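Side-chain contacts in lysozyme C (Equus asinus, PDB 5XUW), which hydrolyses the beta-1,4 linkages between N-acetylmuramic acid and N-acetylglucosamine in bacterial peptidoglycan and so lyses bacteria, and binds one calcium ion: residues Val29-Tyr34 against Ser106-Trp111; Lys62-Asp67 against Ala95-Arg100; Phe3-Leu8 against Ser121-Ser126. All coordinates share one frame; numbering follows the deposited sequence.

Overall arrangement
Contacts 1 and 2 are buried and contact 3 lies at the surface, about 15 Å from the centre of the chain against about 7 Å and 10 Å for the centres of the other two. Contacts 1 and 2 share a border, because the Trp108 ring of contact 1 packs on helix 89-100 of contact 2. Contact 1 touches contact 3 through Tyr123, whose OH reaches Glu33, and through Leu8 on Ala32. Contacts 2 and 3 do not meet. The chemistry follows the depth: methionine or valine over tryptophan faces inside, whereas at the surface a lysine adds a hydrogen bond to its ring contact.

Contact 1 of 3, residues Val29-Tyr34 against Ser106-Trp111; sequences VCMAEY and SAWKAW
A Met-aromatic contact in the hydrophobic core of the C-type lysozyme fold joins helix 25-36 to the start of helix 109-114, with Met31 laid over Trp108. The side chain of Met31 runs across one face of the indole. Its SD stands 3.6 Å from the centroid of the Trp108 five-membered ring and only 4° off the normal, while its CE lies 3.8 Å from the centroid of the six-membered ring, 12° off the normal. The indole thus receives sulfur over one ring and a methyl CH-pi contact over the other. Chi1 of Met31 (175°) sets its CG anti to the backbone N and 3.6 Å from Trp108 CG, and bends at chi2 and chi3 then lay SD and CE over the rings. Closer to the backbone, Met31 CB meets Trp111 CD1 at 3.8 Å, an oblique approach to that second indole. Here the helices run close, with the CA atoms of Met31 and Trp111 4.6 Å apart. At the C-terminal side of 29-34, Ala110 CB packs 3.3 Å from Tyr34 O and 3.9 Å from Tyr34 CB. Ala110 N is also hydrogen-bonded to OE2 of Glu35, the predicted active-site acid, so this border adjoins the probable catalytic site. The polar edges of both indoles are satisfied elsewhere, Trp108 NE1 by Phe57 O and Trp111 NE1 by Asn27 OD1. Trp108 rests on Ala95, Val98 and Val99 of helix 89-100, Val29 and Ala32 pack on helix 5-14, and the Cys30-Cys115 disulfide ties helix 25-36 to the chain just after helix 109-114.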
loop_
_atom_site.group_PDB
_atom_site.type_symbol
_atom_site.label_atom_id
_atom_site.label_comp_id
_atom_site.label_asym_id
_atom_site.label_seq_id
_atom_site.Cartn_x
_atom_site.Cartn_y
_atom_site.Cartn_z
ATOM N N VAL A 29 -1.475 2.114 -7.670
ATOM C CA VAL A 29 -1.742 3.514 -7.337
ATOM C C VAL A 29 -3.158 3.658 -6.769
ATOM O O VAL A 29 -3.373 4.377 -5.786
ATOM C CB VAL A 29 -1.510 4.451 -8.547
ATOM C CG1 VAL A 29 -1.867 5.888 -8.206
ATOM C CG2 VAL A 29 -0.054 4.394 -8.987
ATOM N N CYS A 30 -4.109 2.951 -7.370
ATOM C CA CYS A 30 -5.494 2.958 -6.888
ATOM C C CYS A 30 -5.592 2.473 -5.443
ATOM O O CYS A 30 -6.259 3.097 -4.608
ATOM C CB CYS A 30 -6.399 2.136 -7.813
ATOM S SG CYS A 30 -8.163 2.405 -7.556
ATOM N N MET A 31 -4.898 1.383 -5.123
ATOM C CA MET A 31 -4.911 0.878 -3.749
ATOM C C MET A 31 -4.419 1.976 -2.805
ATOM O O MET A 31 -5.041 2.226 -1.775
ATOM C CB MET A 31 -4.078 -0.404 -3.632
ATOM C CG MET A 31 -3.911 -0.962 -2.223
ATOM S SD MET A 31 -2.476 -0.331 -1.334
ATOM C CE MET A 31 -1.156 -1.168 -2.213
ATOM N N ALA A 32 -3.350 2.674 -3.174
ATOM C CA ALA A 32 -2.839 3.738 -2.313
ATOM C C ALA A 32 -3.846 4.884 -2.146
ATOM O O ALA A 32 -4.008 5.403 -1.039
ATOM C CB ALA A 32 -1.513 4.258 -2.828
ATOM N N GLU A 33 -4.530 5.269 -3.226
ATOM C CA GLU A 33 -5.494 6.368 -3.142
ATOM C C GLU A 33 -6.587 6.044 -2.135
ATOM O O GLU A 33 -6.930 6.872 -1.295
ATOM C CB GLU A 33 -6.149 6.702 -4.490
ATOM C CG GLU A 33 -6.976 7.982 -4.401
ATOM C CD GLU A 33 -7.533 8.500 -5.714
ATOM O OE1 GLU A 33 -7.233 7.965 -6.797
ATOM O OE2 GLU A 33 -8.308 9.479 -5.642
ATOM N N TYR A 34 -7.144 4.844 -2.224
ATOM C CA TYR A 34 -8.288 4.509 -1.383
ATOM C C TYR A 34 -7.912 4.018 0.018
ATOM O O TYR A 34 -8.715 4.149 0.934
ATOM C CB TYR A 34 -9.247 3.584 -2.148
ATOM C CG TYR A 34 -9.867 4.349 -3.300
ATOM C CD1 TYR A 34 -10.975 5.182 -3.092
ATOM C CD2 TYR A 34 -9.308 4.322 -4.573
ATOM C CE1 TYR A 34 -11.522 5.926 -4.121
ATOM C CE2 TYR A 34 -9.838 5.078 -5.601
ATOM C CZ TYR A 34 -10.960 5.870 -5.370
ATOM O OH TYR A 34 -11.485 6.629 -6.386
ATOM N N SER A 106 -6.326 -8.335 -2.768
ATOM C CA SER A 106 -7.512 -8.341 -1.905
ATOM C C SER A 106 -7.195 -8.292 -0.404
ATOM O O SER A 106 -8.101 -8.158 0.398
ATOM C CB SER A 106 -8.425 -9.529 -2.222
ATOM O OG SER A 106 -8.973 -9.380 -3.517
ATOM N N ALA A 107 -5.916 -8.408 -0.031
ATOM C CA ALA A 107 -5.464 -8.043 1.314
ATOM C C ALA A 107 -5.879 -6.623 1.717
ATOM O O ALA A 107 -6.122 -6.354 2.904
ATOM C CB ALA A 107 -3.953 -8.193 1.427
ATOM N N TRP A 108 -5.950 -5.722 0.736
ATOM C CA TRP A 108 -6.279 -4.324 0.986
ATOM C C TRP A 108 -7.777 -4.117 0.763
ATOM O O TRP A 108 -8.265 -4.141 -0.365
ATOM C CB TRP A 108 -5.440 -3.422 0.085
ATOM C CG TRP A 108 -3.988 -3.321 0.495
ATOM C CD1 TRP A 108 -3.475 -2.548 1.495
ATOM C CD2 TRP A 108 -2.863 -3.995 -0.107
ATOM N NE1 TRP A 108 -2.107 -2.696 1.560
ATOM C CE2 TRP A 108 -1.705 -3.583 0.592
ATOM C CE3 TRP A 108 -2.728 -4.913 -1.150
ATOM C CZ2 TRP A 108 -0.425 -4.047 0.262
ATOM C CZ3 TRP A 108 -1.475 -5.372 -1.480
ATOM C CH2 TRP A 108 -0.324 -4.934 -0.773
ATOM N N LYS A 109 -8.505 -3.931 1.855
ATOM C CA LYS A 109 -9.968 -3.833 1.781
ATOM C C LYS A 109 -10.455 -2.624 0.975
ATOM O O LYS A 109 -11.478 -2.705 0.297
ATOM C CB LYS A 109 -10.572 -3.818 3.181
ATOM C CG LYS A 109 -10.309 -5.101 3.966
ATOM C CD LYS A 109 -11.374 -5.322 5.030
ATOM C CE LYS A 109 -10.943 -6.347 6.066
ATOM N NZ LYS A 109 -11.962 -6.487 7.146
ATOM N N ALA A 110 -9.730 -1.508 1.037
ATOM C CA ALA A 110 -10.125 -0.321 0.263
ATOM C C ALA A 110 -9.914 -0.545 -1.246
ATOM O O ALA A 110 -10.706 -0.055 -2.055
ATOM C CB ALA A 110 -9.400 0.923 0.754
ATOM N N TRP A 111 -8.878 -1.298 -1.614
ATOM C CA TRP A 111 -8.694 -1.713 -3.004
ATOM C C TRP A 111 -9.864 -2.589 -3.455
ATOM O O TRP A 111 -10.433 -2.386 -4.539
ATOM C CB TRP A 111 -7.354 -2.432 -3.199
ATOM C CG TRP A 111 -7.163 -2.912 -4.609
ATOM C CD1 TRP A 111 -6.701 -2.193 -5.677
ATOM C CD2 TRP A 111 -7.472 -4.206 -5.098
ATOM N NE1 TRP A 111 -6.713 -2.971 -6.818
ATOM C CE2 TRP A 111 -7.173 -4.217 -6.485
ATOM C CE3 TRP A 111 -7.965 -5.373 -4.502
ATOM C CZ2 TRP A 111 -7.354 -5.351 -7.276
ATOM C CZ3 TRP A 111 -8.149 -6.490 -5.294
ATOM C CH2 TRP A 111 -7.829 -6.475 -6.663
#

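Contact 2 of 3, residues Lys62-Asp67 against Ala95-Arg100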
loop_
_atom_site.group_PDB
_atom_site.type_symbol
_atom_site.label_atom_id
_atom_site.label_comp_id
_atom_site.label_asym_id
_atom_site.label_seq_id
_atom_site.Cartn_x
_atom_site.Cartn_y
_atom_site.Cartn_z
ATOM N N LYS A 62 -0.118 -6.569 12.897
ATOM C CA LYS A 62 -0.300 -7.951 13.345
ATOM C C LYS A 62 0.510 -8.934 12.509
ATOM O O LYS A 62 1.046 -9.892 13.048
ATOM C CB LYS A 62 -1.784 -8.332 13.307
ATOM C CG LYS A 62 -2.065 -9.793 13.633
ATOM C CD LYS A 62 -3.546 -10.022 13.865
ATOM C CE LYS A 62 -3.844 -11.481 14.160
ATOM N NZ LYS A 62 -5.284 -11.678 14.483
ATOM N N TRP A 63 0.563 -8.719 11.197
ATOM C CA TRP A 63 1.272 -9.623 10.297
ATOM C C TRP A 63 2.528 -9.062 9.660
ATOM O O TRP A 63 3.431 -9.833 9.343
ATOM C CB TRP A 63 0.326 -10.119 9.195
ATOM C CG TRP A 63 -0.685 -11.149 9.664
ATOM C CD1 TRP A 63 -0.543 -12.042 10.695
ATOM C CD2 TRP A 63 -1.970 -11.404 9.093
ATOM N NE1 TRP A 63 -1.668 -12.817 10.809
ATOM C CE2 TRP A 63 -2.560 -12.451 9.836
ATOM C CE3 TRP A 63 -2.685 -10.845 8.026
ATOM C CZ2 TRP A 63 -3.832 -12.956 9.548
ATOM C CZ3 TRP A 63 -3.958 -11.344 7.736
ATOM C CH2 TRP A 63 -4.517 -12.391 8.499
ATOM N N TRP A 64 2.596 -7.743 9.471
ATOM C CA TRP A 64 3.569 -7.167 8.554
ATOM C C TRP A 64 4.664 -6.353 9.218
ATOM O O TRP A 64 5.825 -6.531 8.892
ATOM C CB TRP A 64 2.841 -6.349 7.481
ATOM C CG TRP A 64 1.817 -7.177 6.779
ATOM C CD1 TRP A 64 0.466 -6.995 6.791
ATOM C CD2 TRP A 64 2.056 -8.350 6.005
ATOM N NE1 TRP A 64 -0.155 -7.970 6.055
ATOM C CE2 TRP A 64 0.798 -8.823 5.563
ATOM C CE3 TRP A 64 3.209 -9.048 5.630
ATOM C CZ2 TRP A 64 0.663 -9.962 4.765
ATOM C CZ3 TRP A 64 3.078 -10.186 4.837
ATOM C CH2 TRP A 64 1.809 -10.629 4.411
ATOM N N CYS A 65 4.299 -5.457 10.122
ATOM C CA CYS A 65 5.286 -4.642 10.849
ATOM C C CYS A 65 5.086 -4.799 12.340
ATOM O O CYS A 65 4.063 -5.327 12.795
ATOM C CB CYS A 65 5.192 -3.160 10.448
ATOM S SG CYS A 65 3.654 -2.316 10.884
ATOM N N LYS A 66 6.068 -4.331 13.104
ATOM C CA LYS A 66 5.980 -4.381 14.559
ATOM C C LYS A 66 6.046 -2.996 15.202
ATOM O O LYS A 66 6.902 -2.178 14.885
ATOM C CB LYS A 66 7.031 -5.322 15.153
ATOM C CG LYS A 66 8.479 -4.929 14.934
ATOM C CD LYS A 66 9.377 -5.496 16.025
ATOM C CE LYS A 66 10.834 -5.286 15.660
ATOM N NZ LYS A 66 11.744 -5.300 16.836
ATOM N N ASP A 67 5.066 -2.728 16.050
ATOM C CA ASP A 67 5.159 -1.666 17.031
ATOM C C ASP A 67 5.156 -2.436 18.347
ATOM O O ASP A 67 4.868 -3.637 18.358
ATOM C CB ASP A 67 4.018 -0.640 16.893
ATOM C CG ASP A 67 2.620 -1.258 16.971
ATOM O OD1 ASP A 67 2.395 -2.199 17.758
ATOM O OD2 ASP A 67 1.727 -0.769 16.249
ATOM N N ALA A 95 4.911 -4.121 0.729
ATOM C CA ALA A 95 3.713 -4.375 -0.091
ATOM C C ALA A 95 3.951 -5.502 -1.120
ATOM O O ALA A 95 3.050 -6.312 -1.393
ATOM C CB ALA A 95 3.259 -3.100 -0.778
ATOM N N LYS A 96 5.166 -5.555 -1.668
ATOM C CA LYS A 96 5.578 -6.663 -2.542
ATOM C C LYS A 96 5.465 -8.020 -1.817
ATOM O O LYS A 96 4.984 -8.987 -2.402
ATOM C CB LYS A 96 7.000 -6.447 -3.062
ATOM C CG LYS A 96 7.112 -5.370 -4.124
ATOM C CD LYS A 96 8.549 -5.161 -4.551
ATOM C CE LYS A 96 8.653 -4.144 -5.671
ATOM N NZ LYS A 96 10.048 -3.979 -6.145
ATOM N N ARG A 97 5.892 -8.080 -0.555
ATOM C CA ARG A 97 5.712 -9.285 0.275
ATOM C C ARG A 97 4.213 -9.558 0.488
ATOM O O ARG A 97 3.756 -10.694 0.304
ATOM C CB ARG A 97 6.511 -9.168 1.605
ATOM C CG ARG A 97 6.203 -10.169 2.732
ATOM C CD ARG A 97 6.719 -11.584 2.485
ATOM N NE ARG A 97 6.283 -12.557 3.518
ATOM C CZ ARG A 97 5.038 -13.018 3.679
ATOM N NH1 ARG A 97 4.049 -12.614 2.887
ATOM N NH2 ARG A 97 4.756 -13.887 4.658
ATOM N N VAL A 98 3.433 -8.519 0.799
ATOM C CA VAL A 98 2.005 -8.712 1.067
ATOM C C VAL A 98 1.277 -9.315 -0.141
ATOM O O VAL A 98 0.530 -10.286 0.039
ATOM C CB VAL A 98 1.301 -7.404 1.507
ATOM C CG1 VAL A 98 -0.196 -7.629 1.687
ATOM C CG2 VAL A 98 1.918 -6.866 2.796
ATOM N N VAL A 99 1.487 -8.770 -1.344
ATOM C CA VAL A 99 0.729 -9.262 -2.531
ATOM C C VAL A 99 1.015 -10.689 -2.928
ATOM O O VAL A 99 0.193 -11.288 -3.609
ATOM C CB VAL A 99 0.944 -8.546 -3.904
ATOM C CG1 VAL A 99 -0.107 -7.513 -4.183
ATOM C CG2 VAL A 99 2.387 -8.158 -4.188
ATOM N N ARG A 100 2.197 -11.197 -2.594
ATOM C CA ARG A 100 2.554 -12.565 -2.956
ATOM C C ARG A 100 1.795 -13.600 -2.112
ATOM O O ARG A 100 1.753 -14.768 -2.482
ATOM C CB ARG A 100 4.071 -12.776 -2.896
ATOM C CG ARG A 100 4.808 -11.967 -3.948
ATOM C CD ARG A 100 6.275 -12.352 -4.049
ATOM N NE ARG A 100 6.491 -13.516 -4.911
ATOM C CZ ARG A 100 7.638 -14.189 -5.021
ATOM N NH1 ARG A 100 8.714 -13.841 -4.314
ATOM N NH2 ARG A 100 7.709 -15.237 -5.842
#
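Trp64 meets helix 89-100 with a face and an edge at once: Val98 lies over the face of the indole, and Arg97 stands at its rim. The CG2 methyl of Val98 is 3.6 Å from the centroid of the Trp64 six-membered ring and 14° off its normal, a CH-pi contact. Its nearest ring atom is Trp64 CD2, at 3.5 Å, on the bond shared by the two rings. With CG1 anti to the backbone N (chi1 176°), CG2 of Val98 is the branch placed centrally over the indole, and CG1 lies over the same face near its outer rim, 4.0 Å from Trp64 CZ2. Trp63 CB covers part of the opposite face. The Arg97 guanidinium plane lies at 84° to the indole, so the ring points its CZ3 corner at the flat side of the guanidinium, with Trp64 CZ3 3.3 Å from Arg97 NH1. The bend at chi2 curls the arginine back to this edge. Since the charged group lies near the ring plane, the geometry is that of edge packing, and the charge of Arg97 is met by its salt bridge through NH1 to Asp101. The arrangement belongs to the junction of the two lobes of C-type lysozymes, where the long loop following the small antiparallel sheet leans on helix 89-100 beside the substrate cleft; the side chains of Trp64 and Asp53, a predicted active-site residue, come within about 7 Å at their nearest atoms.

Contact 3 of 3, residues Phe3-Leu8 against Ser121-Ser126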
loop_
_atom_site.group_PDB
_atom_site.type_symbol
_atom_site.label_atom_id
_atom_site.label_comp_id
_atom_site.label_asym_id
_atom_site.label_seq_id
_atom_site.Cartn_x
_atom_site.Cartn_y
_atom_site.Cartn_z
ATOM N N PHE A 3 1.522 12.337 -1.783
ATOM C CA PHE A 3 1.823 12.194 -3.209
ATOM C C PHE A 3 0.690 12.740 -4.067
ATOM O O PHE A 3 -0.458 12.669 -3.672
ATOM C CB PHE A 3 1.990 10.719 -3.592
ATOM C CG PHE A 3 3.280 10.107 -3.166
ATOM C CD1 PHE A 3 3.434 9.586 -1.889
ATOM C CD2 PHE A 3 4.342 10.007 -4.063
ATOM C CE1 PHE A 3 4.636 9.001 -1.506
ATOM C CE2 PHE A 3 5.538 9.417 -3.691
ATOM C CZ PHE A 3 5.690 8.915 -2.411
ATOM N N SER A 4 1.015 13.268 -5.243
ATOM C CA SER A 4 0.020 13.393 -6.303
ATOM C C SER A 4 -0.100 12.009 -6.919
ATOM O O SER A 4 0.840 11.215 -6.857
ATOM C CB SER A 4 0.422 14.399 -7.382
ATOM O OG SER A 4 1.453 13.902 -8.219
ATOM N N LYS A 5 -1.241 11.733 -7.534
ATOM C CA LYS A 5 -1.427 10.452 -8.207
ATOM C C LYS A 5 -0.283 10.139 -9.169
ATOM O O LYS A 5 0.277 9.052 -9.135
ATOM C CB LYS A 5 -2.759 10.437 -8.954
ATOM C CG LYS A 5 -2.975 9.189 -9.793
ATOM C CD LYS A 5 -4.439 8.976 -10.129
ATOM C CE LYS A 5 -4.973 10.021 -11.079
ATOM N NZ LYS A 5 -6.411 9.756 -11.382
ATOM N N CYS A 6 0.073 11.095 -10.024
ATOM C CA CYS A 6 1.119 10.848 -11.026
ATOM C C CYS A 6 2.530 10.739 -10.447
ATOM O O CYS A 6 3.350 9.956 -10.943
ATOM C CB CYS A 6 1.065 11.896 -12.132
ATOM S SG CYS A 6 -0.417 11.713 -13.147
ATOM N N GLU A 7 2.813 11.520 -9.406
ATOM C CA GLU A 7 4.056 11.371 -8.669
ATOM C C GLU A 7 4.209 9.942 -8.149
ATOM O O GLU A 7 5.274 9.327 -8.300
ATOM C CB GLU A 7 4.091 12.331 -7.489
ATOM C CG GLU A 7 5.413 12.347 -6.745
ATOM C CD GLU A 7 5.366 13.234 -5.520
ATOM O OE1 GLU A 7 4.273 13.745 -5.179
ATOM O OE2 GLU A 7 6.434 13.398 -4.904
ATOM N N LEU A 8 3.150 9.426 -7.529
ATOM C CA LEU A 8 3.195 8.065 -6.995
ATOM C C LEU A 8 3.369 7.044 -8.112
ATOM O O LEU A 8 4.187 6.138 -7.996
ATOM C CB LEU A 8 1.962 7.747 -6.147
ATOM C CG LEU A 8 1.984 6.365 -5.475
ATOM C CD1 LEU A 8 3.206 6.197 -4.575
ATOM C CD2 LEU A 8 0.701 6.112 -4.690
ATOM N N SER A 121 -8.383 2.022 -17.103
ATOM C CA SER A 121 -7.660 2.330 -18.337
ATOM C C SER A 121 -7.280 3.803 -18.482
ATOM O O SER A 121 -6.253 4.100 -19.090
ATOM C CB SER A 121 -8.472 1.909 -19.569
ATOM O OG SER A 121 -9.737 2.537 -19.579
ATOM N N GLU A 122 -8.103 4.702 -17.940
ATOM C CA GLU A 122 -7.829 6.147 -17.981
ATOM C C GLU A 122 -7.331 6.708 -16.638
ATOM O O GLU A 122 -7.071 7.909 -16.533
ATOM C CB GLU A 122 -9.087 6.912 -18.390
ATOM C CG GLU A 122 -9.729 6.433 -19.686
ATOM C CD GLU A 122 -11.011 7.180 -20.032
ATOM O OE1 GLU A 122 -11.507 7.980 -19.203
ATOM O OE2 GLU A 122 -11.538 6.957 -21.145
ATOM N N TYR A 123 -7.180 5.850 -15.630
ATOM C CA TYR A 123 -6.869 6.287 -14.261
ATOM C C TYR A 123 -5.519 7.014 -14.183
ATOM O O TYR A 123 -5.386 8.008 -13.464
ATOM C CB TYR A 123 -6.936 5.084 -13.299
ATOM C CG TYR A 123 -6.619 5.396 -11.838
ATOM C CD1 TYR A 123 -7.497 6.145 -11.048
ATOM C CD2 TYR A 123 -5.449 4.924 -11.248
ATOM C CE1 TYR A 123 -7.202 6.433 -9.714
ATOM C CE2 TYR A 123 -5.148 5.197 -9.920
ATOM C CZ TYR A 123 -6.017 5.952 -9.151
ATOM O OH TYR A 123 -5.697 6.224 -7.832
ATOM N N LEU A 124 -4.530 6.538 -14.938
ATOM C CA LEU A 124 -3.218 7.188 -15.008
ATOM C C LEU A 124 -3.006 7.938 -16.327
ATOM O O LEU A 124 -1.863 8.190 -16.720
ATOM C CB LEU A 124 -2.102 6.164 -14.790
ATOM C CG LEU A 124 -2.143 5.395 -13.464
ATOM C CD1 LEU A 124 -0.950 4.450 -13.386
ATOM C CD2 LEU A 124 -2.197 6.340 -12.267
ATOM N N ALA A 125 -4.093 8.359 -16.971
ATOM C CA ALA A 125 -4.006 9.001 -18.286
ATOM C C ALA A 125 -3.206 10.302 -18.224
ATOM O O ALA A 125 -2.438 10.594 -19.126
ATOM C CB ALA A 125 -5.394 9.239 -18.870
ATOM N N SER A 126 -3.349 11.054 -17.139
ATOM C CA SER A 126 -2.587 12.290 -16.963
ATOM C C SER A 126 -1.089 12.071 -16.691
ATOM O O SER A 126 -0.305 13.012 -16.805
ATOM C CB SER A 126 -3.225 13.145 -15.867
ATOM O OG SER A 126 -3.268 12.460 -14.623
#
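Lys5, Cys6 and Tyr123 carry most of the buried surface between the start of helix 5-14 and the loop 121-126 near the C-terminus, with Lys5 contributing 90 Å² of it. The lysine extends from the helix with CG anti to the backbone N, stays nearly extended through chi2, and bends at chi3 over one face of the Tyr123 ring. Its CD lies 3.8 Å from the ring centroid, 22° off the normal, with Tyr123 CZ the nearest ring atom; this is a CH-pi contact offset toward the hydroxyl side. NZ sits 4.2 Å from the same centroid at 30° off the normal, an off-centre cation-pi contact. The ammonium is also directed at the backbone, since Lys5 NZ donates to Tyr123 O at 2.9 Å. That bond lies in the carbonyl plane with a C=O...N angle of 150°, so one residue offers the lysine both its ring and its carbonyl. CG of Lys5 completes the apolar part against Leu124 CD2, at 3.9 Å. Cys6 meets Ser126: its SG lies 3.3 Å from Ser126 OG, a close packing contact, and the same sulfur forms the disulfide with Cys127, next in the chain after Ser126. Ser4 and Glu7 start the helix with a capping box, in which Glu7 N donates to Ser4 OG at 3.0 Å and Ser4 N to Glu7 OE1. Tyr123 makes a probable hydrogen bond through its OH to Glu33 OE1, and it packs on Val29 and Cys30 of helix 25-36. The chemistry therefore implies a surface junction that links the two ends of the chain in two ways, covalently by the disulfide and by a lysine that donates to a carbonyl oxygen, its charge probably eased further by the off-centre ring face.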